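Local coordinates for protein amidohydrolase (Thermotoga maritima, PDB 3OOQ) that is probably a TIM-barrel amidohydrolase, possibly an allantoinase that hydrolyses a cyclic amide, at residues 57-62 / 335-340; 61-66 / 302-307; 254-259 / 291-296. All blocks are in the same frame, centred on the assembly; numbering follows the deposited sequence.

Contact 1: 57-62 / 335-340; sequences PGFVDA and ILTVNP
The carbonyl oxygen of Leu-336 is gripped by two successive residues of the first barrel strand. Val-60 N donates to Leu-336 O over 2.8 Å in a nearly straight bond (163° at the hydrogen), and Phe-59 CA adds a weaker CA-H...O approach to the same oxygen. Around this polar point the packing is apolar. The Phe-59 ring takes Leu-336 CD1 over one face, offset toward the rim, while Thr-337 CG2 comes in near the ring plane, 3.6 Å from Phe-59 CD1. With chi1 at -60° the ring swings away from its own carbonyl carbon, which brings Phe-59 CD1 within 3.7 Å of Leu-336 CB. Replacing Phe-59 by an alanine would probably leave Leu-336 CD1 and Thr-337 CG2 facing a gap, with the Leu-336 branch freer to turn. The same Thr-337 methyl reaches Pro-57 CG at 3.8 Å, and its hydroxyl turns the other way to bond Leu-333 O in the preceding helix. Farther along the strand the partner is Pro-340, in the first turn of helix 338-343. Pro-340 CB lies 4.0 Å from Val-60 CG1 and also meets Ala-62 CB. Pro-340 CG comes within 3.3 Å of Val-60 O. Phe-59 also touches Thr-316 of helix 315-321, and Pro-340 touches Ala-302 of strand 301-303. The arrangement joins the first strand of an amidohydrolase TIM barrel to a turn and helix from late in the chain, beside strand 301-303.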
ATOM      1  N   PRO F  57      -2.091 -31.166  46.353  1.00 20.52           N
ATOM      2  CA  PRO F  57      -1.068 -31.255  45.327  1.00 21.18           C
ATOM      3  C   PRO F  57      -1.035 -29.926  44.561  1.00 20.87           C
ATOM      4  O   PRO F  57      -2.014 -29.165  44.604  1.00 19.49           O
ATOM      5  CB  PRO F  57      -1.588 -32.361  44.400  1.00 21.32           C
ATOM      6  CG  PRO F  57      -3.034 -32.356  44.562  1.00 26.45           C
ATOM      7  CD  PRO F  57      -3.345 -31.825  45.942  1.00 20.92           C
ATOM      8  N   GLY F  58       0.077 -29.630  43.890  1.00 21.87           N
ATOM      9  CA  GLY F  58       0.107 -28.471  42.986  1.00 21.64           C
ATOM     10  C   GLY F  58      -0.887 -28.693  41.853  1.00 22.77           C
ATOM     11  O   GLY F  58      -1.040 -29.825  41.369  1.00 22.59           O
ATOM     12  N   PHE F  59      -1.559 -27.624  41.420  1.00 24.11           N
ATOM     13  CA  PHE F  59      -2.455 -27.711  40.257  1.00 25.19           C
ATOM     14  C   PHE F  59      -1.680 -27.781  38.962  1.00 24.97           C
ATOM     15  O   PHE F  59      -0.542 -27.314  38.873  1.00 24.81           O
ATOM     16  CB  PHE F  59      -3.460 -26.560  40.215  1.00 26.13           C
ATOM     17  CG  PHE F  59      -4.354 -26.496  41.422  1.00 26.95           C
ATOM     18  CD1 PHE F  59      -5.078 -27.612  41.822  1.00 27.16           C
ATOM     19  CD2 PHE F  59      -4.487 -25.308  42.149  1.00 27.52           C
ATOM     20  CE1 PHE F  59      -5.914 -27.563  42.937  1.00 27.14           C
ATOM     21  CE2 PHE F  59      -5.320 -25.250  43.271  1.00 27.03           C
ATOM     22  CZ  PHE F  59      -6.040 -26.374  43.658  1.00 28.08           C
ATOM     23  N   VAL F  60      -2.312 -28.395  37.966  1.00 24.43           N
ATOM     24  CA  VAL F  60      -1.658 -28.738  36.725  1.00 23.71           C
ATOM     25  C   VAL F  60      -2.538 -28.213  35.605  1.00 22.83           C
ATOM     26  O   VAL F  60      -3.670 -28.660  35.437  1.00 21.94           O
ATOM     27  CB  VAL F  60      -1.472 -30.277  36.596  1.00 24.17           C
ATOM     28  CG1 VAL F  60      -0.753 -30.640  35.316  1.00 21.53           C
ATOM     29  CG2 VAL F  60      -0.737 -30.863  37.830  1.00 22.59           C
ATOM     30  N   ASP F  61      -2.035 -27.241  34.859  1.00 22.69           N
ATOM     31  CA  ASP F  61      -2.799 -26.727  33.734  1.00 23.55           C
ATOM     32  C   ASP F  61      -2.334 -27.373  32.448  1.00 22.94           C
ATOM     33  O   ASP F  61      -1.194 -27.168  32.013  1.00 23.55           O
ATOM     34  CB  ASP F  61      -2.686 -25.208  33.618  1.00 24.76           C
ATOM     35  CG  ASP F  61      -3.791 -24.617  32.770  1.00 33.93           C
ATOM     36  OD1 ASP F  61      -4.025 -25.116  31.653  1.00 25.74           O
ATOM     37  OD2 ASP F  61      -4.443 -23.658  33.220  1.00 25.88           O
ATOM     38  N   ALA F  62      -3.219 -28.151  31.840  1.00 21.51           N
ATOM     39  CA  ALA F  62      -2.848 -28.915  30.657  1.00 21.80           C
ATOM     40  C   ALA F  62      -2.655 -28.094  29.354  1.00 21.30           C
ATOM     41  O   ALA F  62      -2.236 -28.642  28.354  1.00 20.40           O
ATOM     42  CB  ALA F  62      -3.838 -30.034  30.438  1.00 21.79           C
ATOM     43  N   ILE F 335     -10.073 -32.389  37.910  1.00 21.49           N
ATOM     44  CA  ILE F 335      -9.803 -31.792  36.588  1.00 21.64           C
ATOM     45  C   ILE F 335      -8.724 -30.702  36.637  1.00 21.58           C
ATOM     46  O   ILE F 335      -8.294 -30.175  35.591  1.00 21.49           O
ATOM     47  CB  ILE F 335     -11.083 -31.298  35.880  1.00 21.98           C
ATOM     48  CG1 ILE F 335     -11.674 -30.067  36.568  1.00 16.87           C
ATOM     49  CG2 ILE F 335     -12.090 -32.418  35.769  1.00 16.28           C
ATOM     50  CD1 ILE F 335     -12.893 -29.467  35.814  1.00 22.95           C
ATOM     51  N   LEU F 336      -8.299 -30.365  37.852  1.00 21.28           N
ATOM     52  CA  LEU F 336      -7.191 -29.450  38.066  1.00 21.90           C
ATOM     53  C   LEU F 336      -5.880 -30.152  38.401  1.00 21.98           C
ATOM     54  O   LEU F 336      -4.813 -29.503  38.432  1.00 22.41           O
ATOM     55  CB  LEU F 336      -7.529 -28.452  39.165  1.00 22.50           C
ATOM     56  CG  LEU F 336      -8.622 -27.423  38.862  1.00 24.80           C
ATOM     57  CD1 LEU F 336      -8.924 -26.615  40.139  1.00 23.52           C
ATOM     58  CD2 LEU F 336      -8.227 -26.503  37.687  1.00 22.72           C
ATOM     59  N   THR F 337      -5.959 -31.466  38.633  1.00 21.32           N
ATOM     60  CA  THR F 337      -4.835 -32.238  39.187  1.00 21.43           C
ATOM     61  C   THR F 337      -4.542 -33.550  38.425  1.00 22.22           C
ATOM     62  O   THR F 337      -3.770 -33.547  37.456  1.00 22.99           O
ATOM     63  CB  THR F 337      -5.040 -32.481  40.710  1.00 21.26           C
ATOM     64  OG1 THR F 337      -6.353 -33.011  40.919  1.00 20.09           O
ATOM     65  CG2 THR F 337      -4.908 -31.161  41.507  1.00 18.99           C
ATOM     66  N   VAL F 338      -5.158 -34.658  38.850  1.00 22.15           N
ATOM     67  CA  VAL F 338      -4.874 -35.980  38.295  1.00 22.36           C
ATOM     68  C   VAL F 338      -5.302 -36.142  36.820  1.00 22.74           C
ATOM     69  O   VAL F 338      -4.587 -36.752  36.035  1.00 23.16           O
ATOM     70  CB  VAL F 338      -5.475 -37.129  39.199  1.00 23.11           C
ATOM     71  CG1 VAL F 338      -7.000 -37.019  39.331  1.00 17.40           C
ATOM     72  CG2 VAL F 338      -5.079 -38.530  38.674  1.00 18.66           C
ATOM     73  N   ASN F 339      -6.464 -35.613  36.450  1.00 22.84           N
ATOM     74  CA  ASN F 339      -6.916 -35.653  35.036  1.00 22.48           C
ATOM     75  C   ASN F 339      -5.946 -34.958  34.056  1.00 22.52           C
ATOM     76  O   ASN F 339      -5.488 -35.602  33.111  1.00 23.60           O
ATOM     77  CB  ASN F 339      -8.332 -35.084  34.890  1.00 22.19           C
ATOM     78  CG  ASN F 339      -9.405 -35.993  35.462  1.00 22.38           C
ATOM     79  OD1 ASN F 339      -9.123 -36.885  36.258  1.00 22.58           O
ATOM     80  ND2 ASN F 339     -10.662 -35.761  35.058  1.00 22.45           N
ATOM     81  N   PRO F 340      -5.613 -33.654  34.274  1.00 21.61           N
ATOM     82  CA  PRO F 340      -4.576 -33.054  33.422  1.00 20.91           C
ATOM     83  C   PRO F 340      -3.278 -33.856  33.456  1.00 20.37           C
ATOM     84  O   PRO F 340      -2.723 -34.128  32.398  1.00 19.38           O
ATOM     85  CB  PRO F 340      -4.359 -31.651  34.014  1.00 20.91           C
ATOM     86  CG  PRO F 340      -5.095 -31.635  35.329  1.00 22.94           C
ATOM     87  CD  PRO F 340      -6.185 -32.667  35.208  1.00 21.32           C
TER

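Contact 2: 61-66 / 302-307; sequences DAHSHI and ALMCDH
Met-304, a selenomethionine, leans against Asp-61 and His-63 where the barrel closes: the end of strand 54-64, with its His-x-His pattern, meets the segment leaving strand 301-303. In metal-dependent amidohydrolases this pattern and an aspartate after the last barrel strand commonly bind metal, and His-63, His-65 (its ND1 bonded to Val-118 O) and Asp-306 are consistent with those positions. From Met-304 CB, 3.3 Å from Asp-61 OD1, the chain rises with CG set between the backbone N and the carbonyl carbon (chi1 72°). The bend at chi3 then brings Met-304 SE alongside the imidazole, 3.5 Å from His-63 ND1, in an oblique sulfur-aromatic-type approach. Met-304 CE makes an off-centre CH-pi contact, 4.1 Å from the centroid of the His-63 ring. Lys-151 bonds His-63 NE2, and Asp-306 OD1 lies at the ring's edge, near its plane. Asp-61 uses its two oxygens differently. OD1 turns back on its own segment, accepting His-63 N through its anti lone pair in an Asx turn, whereas Asp-61 OD2 offers its syn lone pair across to Cys-305 N at 3.0 Å, with 168° at the hydrogen. Three waters bridge the segments: one donates to Asp-61 OD2 and Leu-303 O, a second joins Ala-62 N to Leu-303 O, and a third links His-63 O and Ser-64 OG with His-307 N. Beyond them His-65 N bonds His-307 O at 2.9 Å. The His-307 ring, which also meets Phe-277 of a second subunit, carries Ile-66 CD1 over one face, that methyl standing 4.0 Å above the ring plane.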
ATOM      1  N   ASP F  61      -2.035 -27.241  34.859  1.00 22.69           N
ATOM      2  CA  ASP F  61      -2.799 -26.727  33.734  1.00 23.55           C
ATOM      3  C   ASP F  61      -2.334 -27.373  32.448  1.00 22.94           C
ATOM      4  O   ASP F  61      -1.194 -27.168  32.013  1.00 23.55           O
ATOM      5  CB  ASP F  61      -2.686 -25.208  33.618  1.00 24.76           C
ATOM      6  CG  ASP F  61      -3.791 -24.617  32.770  1.00 33.93           C
ATOM      7  OD1 ASP F  61      -4.025 -25.116  31.653  1.00 25.74           O
ATOM      8  OD2 ASP F  61      -4.443 -23.658  33.220  1.00 25.88           O
ATOM      9  N   ALA F  62      -3.219 -28.151  31.840  1.00 21.51           N
ATOM     10  CA  ALA F  62      -2.848 -28.915  30.657  1.00 21.80           C
ATOM     11  C   ALA F  62      -2.655 -28.094  29.354  1.00 21.30           C
ATOM     12  O   ALA F  62      -2.236 -28.642  28.354  1.00 20.40           O
ATOM     13  CB  ALA F  62      -3.838 -30.034  30.438  1.00 21.79           C
ATOM     14  N   HIS F  63      -2.918 -26.786  29.374  1.00 21.89           N
ATOM     15  CA  HIS F  63      -2.795 -25.973  28.146  1.00 21.77           C
ATOM     16  C   HIS F  63      -2.607 -24.510  28.509  1.00 21.48           C
ATOM     17  O   HIS F  63      -3.547 -23.851  28.951  1.00 20.61           O
ATOM     18  CB  HIS F  63      -4.030 -26.149  27.250  1.00 22.09           C
ATOM     19  CG  HIS F  63      -3.906 -25.507  25.900  1.00 25.53           C
ATOM     20  ND1 HIS F  63      -3.890 -24.136  25.722  1.00 23.95           N
ATOM     21  CD2 HIS F  63      -3.777 -26.047  24.662  1.00 23.10           C
ATOM     22  CE1 HIS F  63      -3.782 -23.861  24.435  1.00 23.84           C
ATOM     23  NE2 HIS F  63      -3.705 -24.999  23.771  1.00 25.56           N
ATOM     24  N   SER F  64      -1.395 -23.999  28.304  1.00 21.67           N
ATOM     25  CA  SER F  64      -1.073 -22.660  28.788  1.00 22.01           C
ATOM     26  C   SER F  64      -0.116 -21.904  27.882  1.00 22.08           C
ATOM     27  O   SER F  64       0.725 -22.502  27.200  1.00 22.31           O
ATOM     28  CB  SER F  64      -0.437 -22.758  30.182  1.00 21.39           C
ATOM     29  OG  SER F  64      -0.508 -21.515  30.844  1.00 21.91           O
ATOM     30  N   HIS F  65      -0.201 -20.581  27.936  1.00 21.99           N
ATOM     31  CA  HIS F  65       0.798 -19.752  27.280  1.00 22.74           C
ATOM     32  C   HIS F  65       1.602 -18.900  28.266  1.00 21.75           C
ATOM     33  O   HIS F  65       2.310 -17.997  27.863  1.00 21.53           O
ATOM     34  CB  HIS F  65       0.161 -18.920  26.165  1.00 24.97           C
ATOM     35  CG  HIS F  65      -0.792 -19.703  25.312  1.00 29.30           C
ATOM     36  ND1 HIS F  65      -0.376 -20.706  24.462  1.00 27.18           N
ATOM     37  CD2 HIS F  65      -2.143 -19.660  25.211  1.00 27.45           C
ATOM     38  CE1 HIS F  65      -1.424 -21.229  23.850  1.00 28.89           C
ATOM     39  NE2 HIS F  65      -2.511 -20.614  24.286  1.00 29.75           N
ATOM     40  N   ILE F  66       1.534 -19.228  29.558  1.00 21.37           N
ATOM     41  CA  ILE F  66       2.353 -18.537  30.561  1.00 20.27           C
ATOM     42  C   ILE F  66       3.823 -18.595  30.155  1.00 19.86           C
ATOM     43  O   ILE F  66       4.284 -19.587  29.585  1.00 20.09           O
ATOM     44  CB  ILE F  66       2.125 -19.079  31.999  1.00 20.53           C
ATOM     45  CG1 ILE F  66       2.710 -18.103  33.036  1.00 18.40           C
ATOM     46  CG2 ILE F  66       2.709 -20.521  32.162  1.00 18.44           C
ATOM     47  CD1 ILE F  66       2.054 -18.167  34.412  1.00 20.52           C
ATOM     48  N   ALA F 302      -9.826 -32.124  31.456  1.00 21.63           N
ATOM     49  CA  ALA F 302      -9.077 -31.245  32.346  1.00 21.81           C
ATOM     50  C   ALA F 302      -9.586 -29.834  32.119  1.00 22.10           C
ATOM     51  O   ALA F 302     -10.200 -29.533  31.082  1.00 22.62           O
ATOM     52  CB  ALA F 302      -7.583 -31.293  32.062  1.00 21.15           C
ATOM     53  N   LEU F 303      -9.327 -28.974  33.089  1.00 21.88           N
ATOM     54  CA  LEU F 303      -9.709 -27.577  32.989  1.00 22.42           C
ATOM     55  C   LEU F 303      -8.488 -26.664  32.834  1.00 23.35           C
ATOM     56  O   LEU F 303      -7.580 -26.689  33.677  1.00 23.49           O
ATOM     57  CB  LEU F 303     -10.543 -27.165  34.203  1.00 21.32           C
ATOM     58  CG  LEU F 303     -11.033 -25.713  34.298  1.00 29.86           C
ATOM     59  CD1 LEU F 303     -11.938 -25.318  33.116  1.00 21.45           C
ATOM     60  CD2 LEU F 303     -11.747 -25.490  35.628  1.00 21.22           C
HETATM   61  N   MSE F 304      -8.498 -25.844  31.774  1.00 23.90           N
HETATM   62  CA  MSE F 304      -7.454 -24.841  31.526  1.00 24.40           C
HETATM   63  C   MSE F 304      -7.951 -23.421  31.780  1.00 22.61           C
HETATM   64  O   MSE F 304      -9.144 -23.143  31.668  1.00 21.23           O
HETATM   65  CB  MSE F 304      -6.933 -24.926  30.078  1.00 26.72           C
HETATM   66  CG  MSE F 304      -7.923 -24.420  29.020  1.00 16.94           C
HETATM   67 SE   MSE F 304      -7.059 -24.073  27.312  1.00 31.85          SE
HETATM   68  CE  MSE F 304      -7.527 -25.766  26.418  1.00 17.07           C
ATOM     69  N   CYS F 305      -7.011 -22.529  32.089  1.00 22.03           N
ATOM     70  CA  CYS F 305      -7.257 -21.093  32.061  1.00 22.01           C
ATOM     71  C   CYS F 305      -7.023 -20.525  30.665  1.00 21.93           C
ATOM     72  O   CYS F 305      -7.450 -19.401  30.368  1.00 21.19           O
ATOM     73  CB  CYS F 305      -6.319 -20.388  33.048  1.00 22.38           C
ATOM     74  SG  CYS F 305      -6.799 -20.648  34.764  1.00 26.13           S
ATOM     75  N   ASP F 306      -6.342 -21.301  29.820  1.00 22.93           N
ATOM     76  CA  ASP F 306      -5.780 -20.792  28.552  1.00 24.14           C
ATOM     77  C   ASP F 306      -5.018 -19.484  28.793  1.00 24.31           C
ATOM     78  O   ASP F 306      -5.104 -18.534  27.994  1.00 25.53           O
ATOM     79  CB  ASP F 306      -6.879 -20.567  27.513  1.00 24.73           C
ATOM     80  CG  ASP F 306      -6.337 -20.446  26.088  1.00 23.78           C
ATOM     81  OD1 ASP F 306      -5.186 -20.844  25.827  1.00 25.58           O
ATOM     82  OD2 ASP F 306      -7.088 -19.961  25.227  1.00 24.90           O
ATOM     83  N   HIS F 307      -4.266 -19.436  29.888  1.00 22.98           N
ATOM     84  CA  HIS F 307      -3.533 -18.219  30.260  1.00 22.12           C
ATOM     85  C   HIS F 307      -2.791 -17.674  29.033  1.00 22.42           C
ATOM     86  O   HIS F 307      -2.078 -18.437  28.393  1.00 22.76           O
ATOM     87  CB  HIS F 307      -2.561 -18.534  31.401  1.00 20.32           C
ATOM     88  CG  HIS F 307      -1.729 -17.368  31.833  1.00 19.20           C
ATOM     89  ND1 HIS F 307      -1.971 -16.676  33.001  1.00 19.86           N
ATOM     90  CD2 HIS F 307      -0.645 -16.790  31.265  1.00 18.59           C
ATOM     91  CE1 HIS F 307      -1.067 -15.719  33.135  1.00 19.25           C
ATOM     92  NE2 HIS F 307      -0.250 -15.769  32.096  1.00 20.30           N
TER
HETATM   93  O   HOH W   1      -6.780 -24.239  35.052  1.00 17.39           O
HETATM   94  O   HOH W   2      -5.615 -28.505  33.326  1.00 14.52           O
HETATM   95  O   HOH W   3      -3.421 -22.127  31.128  1.00 16.06           O

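Contact 3: 254-259 / 291-296; sequences EAYKIS and IAKLLK
Tyr-256 presents its ring obliquely to Lys-293, so the lysine chain lies neither squarely over a face nor at an edge. The closest approach of the pair is lower down, where Tyr-256 CB and Lys-293 CD stand 4.1 Å apart. One face of the Tyr-256 ring is covered from within its own segment by Lys-257 CG, 3.6 Å above the plane and offset toward the rim, and the hydroxyl at the far end bonds Asp-285 O. The setting is the outer layer of the TIM barrel, where two successive beta-alpha units lie side by side: residues 254-259 lead from strand 247-249 into helix 259-264, and helix 290-297 precedes strand 301-303. A 3-10 turn shapes the first segment, with Ile-258 N bonded to Ala-255 O at 2.9 Å. It is flanked by a weakly hydrogen-bonded salt bridge, Lys-257 NZ to Glu-254 OE2 at 3.1 Å, whose lysine also pairs with Asp-285. Both side chains reach Gln-100 of a third subunit, so this side of the turn faces a subunit interface. Across the contact no hydrogen bond forms, and the joint is made largely by carbon atoms. Lys-293 runs extended through chi2 and chi3, which carries CD alongside Tyr-256 CB; the bend at chi4 (-132°) turns only the ammonium end. Leu-294 pushes its two methyls into the turn. Leu-294 CD1 meets Ala-255 CB at 4.1 Å, and Leu-294 CD2 approaches the backbone at Tyr-256 CA, 3.9 Å away. Next to it Ser-259, whose OG is bonded to Asp-297, begins the following helix, and Ser-259 CB lies 3.6 Å from Leu-294 CD2.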
ATOM      1  N   GLU F 254     -17.939 -26.948  22.034  1.00 19.80           N
ATOM      2  CA  GLU F 254     -19.183 -27.651  21.732  1.00 19.53           C
ATOM      3  C   GLU F 254     -19.087 -29.169  21.863  1.00 19.84           C
ATOM      4  O   GLU F 254     -19.949 -29.888  21.340  1.00 19.79           O
ATOM      5  CB  GLU F 254     -19.691 -27.260  20.335  1.00 19.53           C
ATOM      6  CG  GLU F 254     -20.036 -25.787  20.224  1.00 19.94           C
ATOM      7  CD  GLU F 254     -20.813 -25.449  18.968  1.00 20.44           C
ATOM      8  OE1 GLU F 254     -20.838 -26.264  18.015  1.00 20.42           O
ATOM      9  OE2 GLU F 254     -21.417 -24.355  18.953  1.00 21.13           O
ATOM     10  N   ALA F 255     -18.058 -29.655  22.570  1.00 20.01           N
ATOM     11  CA  ALA F 255     -17.864 -31.097  22.796  1.00 21.13           C
ATOM     12  C   ALA F 255     -19.096 -31.743  23.441  1.00 22.28           C
ATOM     13  O   ALA F 255     -19.396 -32.916  23.187  1.00 21.95           O
ATOM     14  CB  ALA F 255     -16.601 -31.365  23.642  1.00 20.82           C
ATOM     15  N   TYR F 256     -19.822 -30.961  24.239  1.00 23.30           N
ATOM     16  CA  TYR F 256     -21.008 -31.459  24.914  1.00 25.12           C
ATOM     17  C   TYR F 256     -22.104 -31.899  23.935  1.00 26.82           C
ATOM     18  O   TYR F 256     -22.928 -32.758  24.260  1.00 28.31           O
ATOM     19  CB  TYR F 256     -21.528 -30.441  25.935  1.00 25.57           C
ATOM     20  CG  TYR F 256     -22.189 -29.204  25.350  1.00 28.35           C
ATOM     21  CD1 TYR F 256     -23.543 -29.210  24.984  1.00 26.01           C
ATOM     22  CD2 TYR F 256     -21.467 -28.016  25.193  1.00 25.74           C
ATOM     23  CE1 TYR F 256     -24.150 -28.062  24.455  1.00 28.80           C
ATOM     24  CE2 TYR F 256     -22.066 -26.865  24.674  1.00 28.16           C
ATOM     25  CZ  TYR F 256     -23.400 -26.895  24.304  1.00 26.11           C
ATOM     26  OH  TYR F 256     -23.986 -25.745  23.800  1.00 29.23           O
ATOM     27  N   LYS F 257     -22.106 -31.330  22.732  1.00 26.45           N
ATOM     28  CA  LYS F 257     -23.077 -31.720  21.725  1.00 26.86           C
ATOM     29  C   LYS F 257     -22.742 -33.090  21.137  1.00 26.52           C
ATOM     30  O   LYS F 257     -23.598 -33.741  20.575  1.00 27.88           O
ATOM     31  CB  LYS F 257     -23.176 -30.661  20.619  1.00 27.90           C
ATOM     32  CG  LYS F 257     -23.526 -29.272  21.118  1.00 28.77           C
ATOM     33  CD  LYS F 257     -23.560 -28.252  19.994  1.00 29.00           C
ATOM     34  CE  LYS F 257     -24.114 -26.933  20.504  1.00 28.70           C
ATOM     35  NZ  LYS F 257     -24.110 -25.869  19.454  1.00 30.31           N
ATOM     36  N   ILE F 258     -21.506 -33.543  21.281  1.00 25.63           N
ATOM     37  CA  ILE F 258     -21.107 -34.821  20.690  1.00 25.99           C
ATOM     38  C   ILE F 258     -20.380 -35.683  21.703  1.00 25.62           C
ATOM     39  O   ILE F 258     -19.499 -36.476  21.354  1.00 25.62           O
ATOM     40  CB  ILE F 258     -20.223 -34.601  19.431  1.00 26.79           C
ATOM     41  CG1 ILE F 258     -19.012 -33.736  19.788  1.00 21.29           C
ATOM     42  CG2 ILE F 258     -21.057 -33.959  18.305  1.00 22.06           C
ATOM     43  CD1 ILE F 258     -17.868 -33.764  18.775  1.00 27.19           C
ATOM     44  N   SER F 259     -20.771 -35.539  22.962  1.00 25.75           N
ATOM     45  CA  SER F 259     -20.066 -36.177  24.073  1.00 26.50           C
ATOM     46  C   SER F 259     -20.062 -37.714  24.005  1.00 27.60           C
ATOM     47  O   SER F 259     -19.081 -38.352  24.393  1.00 27.58           O
ATOM     48  CB  SER F 259     -20.626 -35.690  25.412  1.00 25.69           C
ATOM     49  OG  SER F 259     -22.039 -35.761  25.424  1.00 29.66           O
ATOM     50  N   ILE F 291     -18.656 -28.815  31.940  1.00 22.98           N
ATOM     51  CA  ILE F 291     -17.911 -29.631  32.884  1.00 23.10           C
ATOM     52  C   ILE F 291     -18.797 -30.812  33.342  1.00 23.71           C
ATOM     53  O   ILE F 291     -18.467 -31.977  33.106  1.00 23.06           O
ATOM     54  CB  ILE F 291     -17.375 -28.796  34.068  1.00 23.59           C
ATOM     55  CG1 ILE F 291     -16.238 -27.860  33.590  1.00 22.88           C
ATOM     56  CG2 ILE F 291     -16.908 -29.714  35.222  1.00 23.26           C
ATOM     57  CD1 ILE F 291     -15.855 -26.780  34.584  1.00 23.01           C
ATOM     58  N   ALA F 292     -19.939 -30.484  33.930  1.00 24.43           N
ATOM     59  CA  ALA F 292     -20.923 -31.470  34.374  1.00 25.33           C
ATOM     60  C   ALA F 292     -21.295 -32.427  33.253  1.00 26.07           C
ATOM     61  O   ALA F 292     -21.292 -33.652  33.445  1.00 26.60           O
ATOM     62  CB  ALA F 292     -22.174 -30.758  34.884  1.00 25.42           C
ATOM     63  N   LYS F 293     -21.602 -31.867  32.077  1.00 25.83           N
ATOM     64  CA  LYS F 293     -22.129 -32.657  30.990  1.00 26.56           C
ATOM     65  C   LYS F 293     -21.117 -33.695  30.527  1.00 26.21           C
ATOM     66  O   LYS F 293     -21.463 -34.866  30.340  1.00 26.70           O
ATOM     67  CB  LYS F 293     -22.585 -31.773  29.830  1.00 27.87           C
ATOM     68  CG  LYS F 293     -23.771 -30.899  30.187  1.00 33.08           C
ATOM     69  CD  LYS F 293     -24.126 -29.916  29.085  1.00 30.58           C
ATOM     70  CE  LYS F 293     -25.498 -29.313  29.358  1.00 34.31           C
ATOM     71  NZ  LYS F 293     -26.326 -29.363  28.143  1.00 32.87           N
ATOM     72  N   LEU F 294     -19.871 -33.279  30.370  1.00 24.81           N
ATOM     73  CA  LEU F 294     -18.845 -34.187  29.885  1.00 24.96           C
ATOM     74  C   LEU F 294     -18.527 -35.229  30.945  1.00 26.10           C
ATOM     75  O   LEU F 294     -18.463 -36.413  30.634  1.00 25.63           O
ATOM     76  CB  LEU F 294     -17.603 -33.422  29.422  1.00 24.28           C
ATOM     77  CG  LEU F 294     -17.861 -32.542  28.185  1.00 30.66           C
ATOM     78  CD1 LEU F 294     -16.619 -31.794  27.740  1.00 24.14           C
ATOM     79  CD2 LEU F 294     -18.407 -33.383  27.031  1.00 24.71           C
ATOM     80  N   LEU F 295     -18.372 -34.795  32.199  1.00 27.20           N
ATOM     81  CA  LEU F 295     -18.207 -35.750  33.304  1.00 28.51           C
ATOM     82  C   LEU F 295     -19.288 -36.839  33.299  1.00 29.41           C
ATOM     83  O   LEU F 295     -18.980 -38.026  33.370  1.00 29.05           O
ATOM     84  CB  LEU F 295     -18.128 -35.043  34.664  1.00 28.51           C
ATOM     85  CG  LEU F 295     -16.847 -34.228  34.900  1.00 31.69           C
ATOM     86  CD1 LEU F 295     -16.929 -33.392  36.168  1.00 28.30           C
ATOM     87  CD2 LEU F 295     -15.615 -35.129  34.918  1.00 28.51           C
ATOM     88  N   LYS F 296     -20.541 -36.419  33.187  1.00 30.82           N
ATOM     89  CA  LYS F 296     -21.689 -37.324  33.166  1.00 32.54           C
ATOM     90  C   LYS F 296     -21.654 -38.350  32.009  1.00 33.04           C
ATOM     91  O   LYS F 296     -21.998 -39.521  32.193  1.00 32.81           O
ATOM     92  CB  LYS F 296     -22.973 -36.491  33.108  1.00 33.72           C
ATOM     93  CG  LYS F 296     -24.261 -37.274  33.193  1.00 50.28           C
ATOM     94  CD  LYS F 296     -25.452 -36.327  33.154  1.00 36.42           C
ATOM     95  CE  LYS F 296     -26.717 -37.075  32.749  1.00 51.18           C
ATOM     96  NZ  LYS F 296     -27.882 -36.161  32.518  1.00 38.33           N
TER

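Contacts 1 and 2 share Asp-61 and Ala-62 and occupy one seam, their centres about 10 Å apart; Ile-335 O probably bonds Leu-303 N, and Pro-340 packs on Ala-302, so both late segments pack against strand 54-64. Both are buried near the chain's centre. Contact 1, toward the start of the strand, is mainly apolar around one backbone bond, whereas contact 2, at its end, mixes histidines, carboxylates and waters. Contact 3 is more peripheral, its centre about 19 Å from the chain's centre, in the helical layer, and mixes buried with partly exposed residues. It joins its segments by packing without hydrogen bonds, yet Ile-291 of its helix touches Ile-335 of contact 1.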